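Local coordinates for protein ribosomal RNA small subunit methyltransferase E (Thermotoga maritima, PDB 1Z85) that probably methylates the N3 position of a specific uridine in 16S ribosomal RNA, using S-adenosyl-L-methionine as the methyl donor, at residues B[87-92]-B[104-109]; B[154-159]-B[194-199]. All coordinates share one frame; numbering follows the deposited sequence.

Contact 1: residues B[87-92]-B[104-109]; sequences LSVVVP and EKCVEL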
loop_
_atom_site.group_PDB
_atom_site.type_symbol
_atom_site.label_atom_id
_atom_site.label_comp_id
_atom_site.label_asym_id
_atom_site.label_seq_id
_atom_site.Cartn_x
_atom_site.Cartn_y
_atom_site.Cartn_z
ATOM N N LEU B 87 -6.347 -11.351 -15.652
ATOM C CA LEU B 87 -6.789 -10.307 -14.743
ATOM C C LEU B 87 -6.580 -8.953 -15.433
ATOM O O LEU B 87 -5.461 -8.583 -15.792
ATOM C CB LEU B 87 -5.999 -10.406 -13.447
ATOM C CG LEU B 87 -6.251 -9.271 -12.441
ATOM C CD1 LEU B 87 -7.700 -9.217 -12.013
ATOM C CD2 LEU B 87 -5.366 -9.448 -11.256
ATOM N N SER B 88 -7.662 -8.219 -15.622
ATOM C CA SER B 88 -7.620 -6.919 -16.307
ATOM C C SER B 88 -8.008 -5.823 -15.297
ATOM O O SER B 88 -8.836 -6.057 -14.423
ATOM C CB SER B 88 -8.568 -6.908 -17.522
ATOM O OG SER B 88 -8.238 -7.963 -18.412
ATOM N N VAL B 89 -7.387 -4.649 -15.418
ATOM C CA VAL B 89 -7.737 -3.505 -14.601
ATOM C C VAL B 89 -7.978 -2.300 -15.504
ATOM O O VAL B 89 -7.189 -2.015 -16.393
ATOM C CB VAL B 89 -6.612 -3.212 -13.575
ATOM C CG1 VAL B 89 -6.930 -2.034 -12.738
ATOM C CG2 VAL B 89 -6.391 -4.441 -12.603
ATOM N N VAL B 90 -9.059 -1.575 -15.245
ATOM C CA VAL B 90 -9.295 -0.269 -15.874
ATOM C C VAL B 90 -8.759 0.791 -14.938
ATOM O O VAL B 90 -9.246 0.911 -13.796
ATOM C CB VAL B 90 -10.759 -0.003 -16.103
ATOM C CG1 VAL B 90 -10.961 1.377 -16.664
ATOM C CG2 VAL B 90 -11.317 -1.067 -17.035
ATOM N N VAL B 91 -7.685 1.453 -15.396
ATOM C CA VAL B 91 -7.000 2.554 -14.703
ATOM C C VAL B 91 -7.530 3.898 -15.228
ATOM O O VAL B 91 -7.570 4.145 -16.447
ATOM C CB VAL B 91 -5.489 2.443 -14.899
ATOM C CG1 VAL B 91 -4.707 3.681 -14.329
ATOM C CG2 VAL B 91 -4.973 1.119 -14.264
ATOM N N PRO B 92 -8.018 4.753 -14.314
ATOM C CA PRO B 92 -8.469 6.062 -14.730
ATOM C C PRO B 92 -7.294 6.933 -15.178
ATOM O O PRO B 92 -6.229 6.917 -14.536
ATOM C CB PRO B 92 -9.134 6.635 -13.476
ATOM C CG PRO B 92 -8.514 5.881 -12.327
ATOM C CD PRO B 92 -8.167 4.522 -12.863
ATOM N N GLU B 104 1.991 0.934 -11.560
ATOM C CA GLU B 104 3.090 0.215 -10.871
ATOM C C GLU B 104 2.573 -0.959 -10.078
ATOM O O GLU B 104 3.153 -2.062 -10.063
ATOM C CB GLU B 104 3.878 1.179 -9.979
ATOM C CG GLU B 104 4.959 1.989 -10.760
ATOM C CD GLU B 104 5.696 3.128 -9.977
ATOM O OE1 GLU B 104 5.494 3.337 -8.746
ATOM O OE2 GLU B 104 6.463 3.847 -10.670
ATOM N N LYS B 105 1.468 -0.718 -9.401
ATOM C CA LYS B 105 0.756 -1.757 -8.625
ATOM C C LYS B 105 0.186 -2.823 -9.464
ATOM O O LYS B 105 0.204 -3.984 -9.079
ATOM C CB LYS B 105 -0.342 -1.118 -7.783
ATOM C CG LYS B 105 0.143 -0.626 -6.396
ATOM C CD LYS B 105 1.533 -0.011 -6.457
ATOM C CE LYS B 105 2.371 -0.352 -5.282
ATOM N NZ LYS B 105 3.834 -0.013 -5.511
ATOM N N CYS B 106 -0.336 -2.472 -10.625
ATOM C CA CYS B 106 -0.767 -3.499 -11.583
ATOM C C CYS B 106 0.343 -4.457 -12.028
ATOM O O CYS B 106 0.128 -5.660 -12.160
ATOM C CB CYS B 106 -1.342 -2.845 -12.832
ATOM S SG CYS B 106 -3.000 -2.193 -12.644
ATOM N N VAL B 107 1.536 -3.939 -12.293
ATOM C CA VAL B 107 2.698 -4.819 -12.577
ATOM C C VAL B 107 2.967 -5.697 -11.396
ATOM O O VAL B 107 3.104 -6.908 -11.505
ATOM C CB VAL B 107 4.000 -3.996 -12.869
ATOM C CG1 VAL B 107 5.187 -4.885 -13.129
ATOM C CG2 VAL B 107 3.795 -3.040 -14.032
ATOM N N GLU B 108 3.061 -5.066 -10.248
ATOM C CA GLU B 108 3.393 -5.736 -9.031
ATOM C C GLU B 108 2.481 -6.878 -8.631
ATOM O O GLU B 108 2.939 -7.885 -8.130
ATOM C CB GLU B 108 3.382 -4.719 -7.885
ATOM C CG GLU B 108 4.409 -4.982 -6.921
ATOM C CD GLU B 108 4.315 -4.115 -5.687
ATOM O OE1 GLU B 108 3.943 -2.932 -5.800
ATOM O OE2 GLU B 108 4.645 -4.661 -4.617
ATOM N N LEU B 109 1.190 -6.671 -8.809
ATOM C CA LEU B 109 0.135 -7.572 -8.364
ATOM C C LEU B 109 -0.326 -8.561 -9.418
ATOM O O LEU B 109 -1.418 -9.156 -9.302
ATOM C CB LEU B 109 -1.094 -6.759 -7.883
ATOM C CG LEU B 109 -0.781 -5.857 -6.668
ATOM C CD1 LEU B 109 -1.913 -4.919 -6.339
ATOM C CD2 LEU B 109 -0.435 -6.716 -5.464
#

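Contact 2: residues B[154-159]-B[194-199]; sequences EKLEFS and EKEREL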
loop_
_atom_site.group_PDB
_atom_site.type_symbol
_atom_site.label_atom_id
_atom_site.label_comp_id
_atom_site.label_asym_id
_atom_site.label_seq_id
_atom_site.Cartn_x
_atom_site.Cartn_y
_atom_site.Cartn_z
ATOM N N GLU B 154 -12.441 2.841 -24.827
ATOM C CA GLU B 154 -13.358 3.942 -25.114
ATOM C C GLU B 154 -14.620 3.943 -24.216
ATOM O O GLU B 154 -15.092 5.008 -23.789
ATOM C CB GLU B 154 -13.787 3.958 -26.597
ATOM C CG GLU B 154 -14.535 5.255 -26.982
ATOM C CD GLU B 154 -13.693 6.570 -26.985
ATOM O OE1 GLU B 154 -12.445 6.597 -26.707
ATOM O OE2 GLU B 154 -14.315 7.612 -27.313
ATOM N N LYS B 155 -15.171 2.763 -23.967
ATOM C CA LYS B 155 -16.462 2.646 -23.310
ATOM C C LYS B 155 -16.385 1.694 -22.138
ATOM O O LYS B 155 -15.643 0.700 -22.182
ATOM C CB LYS B 155 -17.556 2.214 -24.318
ATOM C CG LYS B 155 -17.966 3.364 -25.250
ATOM C CD LYS B 155 -18.968 2.973 -26.349
ATOM N N LEU B 156 -17.152 2.004 -21.093
ATOM C CA LEU B 156 -17.290 1.101 -19.971
ATOM C C LEU B 156 -18.268 -0.024 -20.335
ATOM O O LEU B 156 -19.361 -0.158 -19.756
ATOM C CB LEU B 156 -17.757 1.838 -18.731
ATOM C CG LEU B 156 -16.766 2.843 -18.157
ATOM C CD1 LEU B 156 -17.509 3.621 -17.055
ATOM C CD2 LEU B 156 -15.482 2.202 -17.630
ATOM N N GLU B 157 -17.832 -0.842 -21.282
ATOM C CA GLU B 157 -18.553 -1.997 -21.729
ATOM C C GLU B 157 -17.607 -3.187 -21.646
ATOM O O GLU B 157 -16.444 -3.100 -22.010
ATOM C CB GLU B 157 -19.041 -1.759 -23.132
ATOM C CG GLU B 157 -20.230 -0.799 -23.187
ATOM C CD GLU B 157 -20.623 -0.417 -24.598
ATOM O OE1 GLU B 157 -19.960 -0.884 -25.549
ATOM O OE2 GLU B 157 -21.583 0.366 -24.759
ATOM N N PHE B 158 -18.092 -4.292 -21.112
ATOM C CA PHE B 158 -17.239 -5.426 -20.810
ATOM C C PHE B 158 -17.981 -6.722 -21.016
ATOM O O PHE B 158 -19.209 -6.744 -21.149
ATOM C CB PHE B 158 -16.776 -5.425 -19.336
ATOM C CG PHE B 158 -16.302 -4.112 -18.848
ATOM C CD1 PHE B 158 -15.062 -3.643 -19.209
ATOM C CD2 PHE B 158 -17.085 -3.343 -18.008
ATOM C CE1 PHE B 158 -14.611 -2.409 -18.766
ATOM C CE2 PHE B 158 -16.621 -2.104 -17.551
ATOM C CZ PHE B 158 -15.372 -1.652 -17.945
ATOM N N SER B 159 -17.206 -7.796 -21.011
ATOM C CA SER B 159 -17.755 -9.114 -20.830
ATOM C C SER B 159 -17.142 -9.799 -19.589
ATOM O O SER B 159 -16.041 -9.461 -19.101
ATOM C CB SER B 159 -17.569 -9.952 -22.099
ATOM O OG SER B 159 -16.259 -10.488 -22.146
ATOM N N GLU B 194 -23.292 10.202 -12.685
ATOM C CA GLU B 194 -24.482 9.393 -12.490
ATOM C C GLU B 194 -24.728 8.449 -13.673
ATOM O O GLU B 194 -25.265 7.358 -13.504
ATOM C CB GLU B 194 -25.714 10.287 -12.261
ATOM C CG GLU B 194 -25.812 10.883 -10.845
ATOM N N LYS B 195 -24.368 8.889 -14.867
ATOM C CA LYS B 195 -24.415 8.043 -16.040
ATOM C C LYS B 195 -23.468 6.860 -15.859
ATOM O O LYS B 195 -23.854 5.727 -16.087
ATOM C CB LYS B 195 -23.994 8.838 -17.262
ATOM C CG LYS B 195 -24.932 8.725 -18.446
ATOM C CD LYS B 195 -24.511 9.691 -19.578
ATOM C CE LYS B 195 -25.474 10.883 -19.758
ATOM N NZ LYS B 195 -25.417 11.390 -21.175
ATOM N N GLU B 196 -22.224 7.132 -15.451
ATOM C CA GLU B 196 -21.240 6.067 -15.238
ATOM C C GLU B 196 -21.727 5.083 -14.177
ATOM O O GLU B 196 -21.559 3.875 -14.298
ATOM C CB GLU B 196 -19.867 6.657 -14.842
ATOM C CG GLU B 196 -19.193 7.468 -15.978
ATOM C CD GLU B 196 -17.977 8.261 -15.568
ATOM O OE1 GLU B 196 -17.936 8.741 -14.417
ATOM O OE2 GLU B 196 -17.072 8.423 -16.437
ATOM N N ARG B 197 -22.315 5.609 -13.119
ATOM C CA ARG B 197 -22.728 4.784 -11.999
ATOM C C ARG B 197 -23.864 3.866 -12.412
ATOM O O ARG B 197 -23.851 2.699 -12.089
ATOM C CB ARG B 197 -23.157 5.670 -10.853
ATOM C CG ARG B 197 -23.084 4.997 -9.511
ATOM C CD ARG B 197 -23.413 5.999 -8.373
ATOM N NE ARG B 197 -22.208 6.708 -7.959
ATOM C CZ ARG B 197 -21.242 6.142 -7.254
ATOM N NH1 ARG B 197 -21.342 4.864 -6.898
ATOM N NH2 ARG B 197 -20.161 6.840 -6.925
ATOM N N GLU B 198 -24.840 4.384 -13.143
ATOM C CA GLU B 198 -25.927 3.553 -13.649
ATOM C C GLU B 198 -25.378 2.458 -14.526
ATOM O O GLU B 198 -25.764 1.320 -14.391
ATOM C CB GLU B 198 -26.973 4.373 -14.437
ATOM N N LEU B 199 -24.465 2.807 -15.409
ATOM C CA LEU B 199 -23.838 1.860 -16.304
ATOM C C LEU B 199 -23.101 0.746 -15.575
ATOM O O LEU B 199 -23.128 -0.407 -16.004
ATOM C CB LEU B 199 -22.822 2.587 -17.183
ATOM C CG LEU B 199 -22.758 2.203 -18.656
ATOM C CD1 LEU B 199 -21.617 2.988 -19.370
ATOM C CD2 LEU B 199 -22.593 0.687 -18.806
#

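Contact 1: residues B[87-92]-B[104-109]
The thiol of C106 points from the helix onto V89 of the strand: SG is 3.9 Å from CB of V89 and also 3.9 Å from its CG1. The second methyl, CG2 of V89, stands only a little farther off, at 4.1 Å from SG of C106, so the sulfur rests against the branch point and both methyls rather than on one tip. A chi1 of -77° sets SG beside its own backbone N and anti to the carbonyl carbon, the side on which V89 and V91 lie. V91, two residues on, adds one methyl to the same sulfur, CG2 to SG of C106 at 4.2 Å. At the other end of the strand the contact thins: CD2 of L87 comes to 4.4 Å from the carbonyl O of L109, the first residue past the helix. L87, V89 and V91 all direct their CB atoms at the helix, whereas V90 turns to the other face of the sheet. This is the first step of a beta-alpha-beta crossover, strand 87-92, helix 96-108 and strand 113-117, within the parallel sheet of the methyltransferase domain, whose alpha/beta knot fold is that of the SPOUT class. The CA atoms of V89 and C106 are 7.6 Å apart, and both residues also pack on V111, just ahead of strand 113-117; C106 and V91 share I114 on that strand. Farther out, K105 NZ and E108 OE1 form a salt bridge of 2.9 Å along the helix, while E108 OE2 is hydrogen-bonded to R215 N and to T218 OG1, both of the second subunit.

Contact 2: residues B[154-159]-B[194-199]
L156 meets L199 along two paths, one through its side chain and one through its backbone. Just before it, the carbonyl O of K155 receives a weak hydrogen bond of 2.8 Å from E157 N, closing an inverse gamma turn centred on L156. L156, at the centre of the turn, directs its CB at helix 194-201, where this atom lies 4.1 Å from CD1 of L199. With CG beside the backbone N (chi1 -66°), the isobutyl group also extends along the helix to the preceding turn, and CD1 of L156 reaches 4.3 Å from CG of E196. The carbonyl O of L156 faces the other leucine instead: CD2 of L199 sits 3.5 Å from it and CD1 of L199 3.9 Å, so both methyls border the oxygen. E196 makes its contact through CG; its carboxylate is hydrogen-bonded outside the two segments, OE2 to E120 N and OE1 to S193 N near the start of the helix. The contact thus joins the loop between strands 149-152 and 161-165 to the helix by van der Waals contact, apolar between the two leucine side chains, with L156 O bordered by the methyls of L199, which implies association without directional bonding.

The centre of contact 1 lies about 5 Å from the centre of the chain and all its touching residues are buried; that of contact 2 lies about 22 Å out, with L156 and E196 buried but L199 exposed. Both fall in the methyltransferase domain but share no helix or strand: 87-92 and 104-109 are strand and helix of one crossover, whereas 154-159 and 194-199 bring a loop to a helix farther along the chain. Contact 1 sets a thiol against valines; contact 2 pairs two leucines and the CG of a glutamate. Their centres are about 19 Å apart, yet V90 CG2 packs 4.0 Å from F158 CE1, joining them through the sheet face that contact 1 does not use.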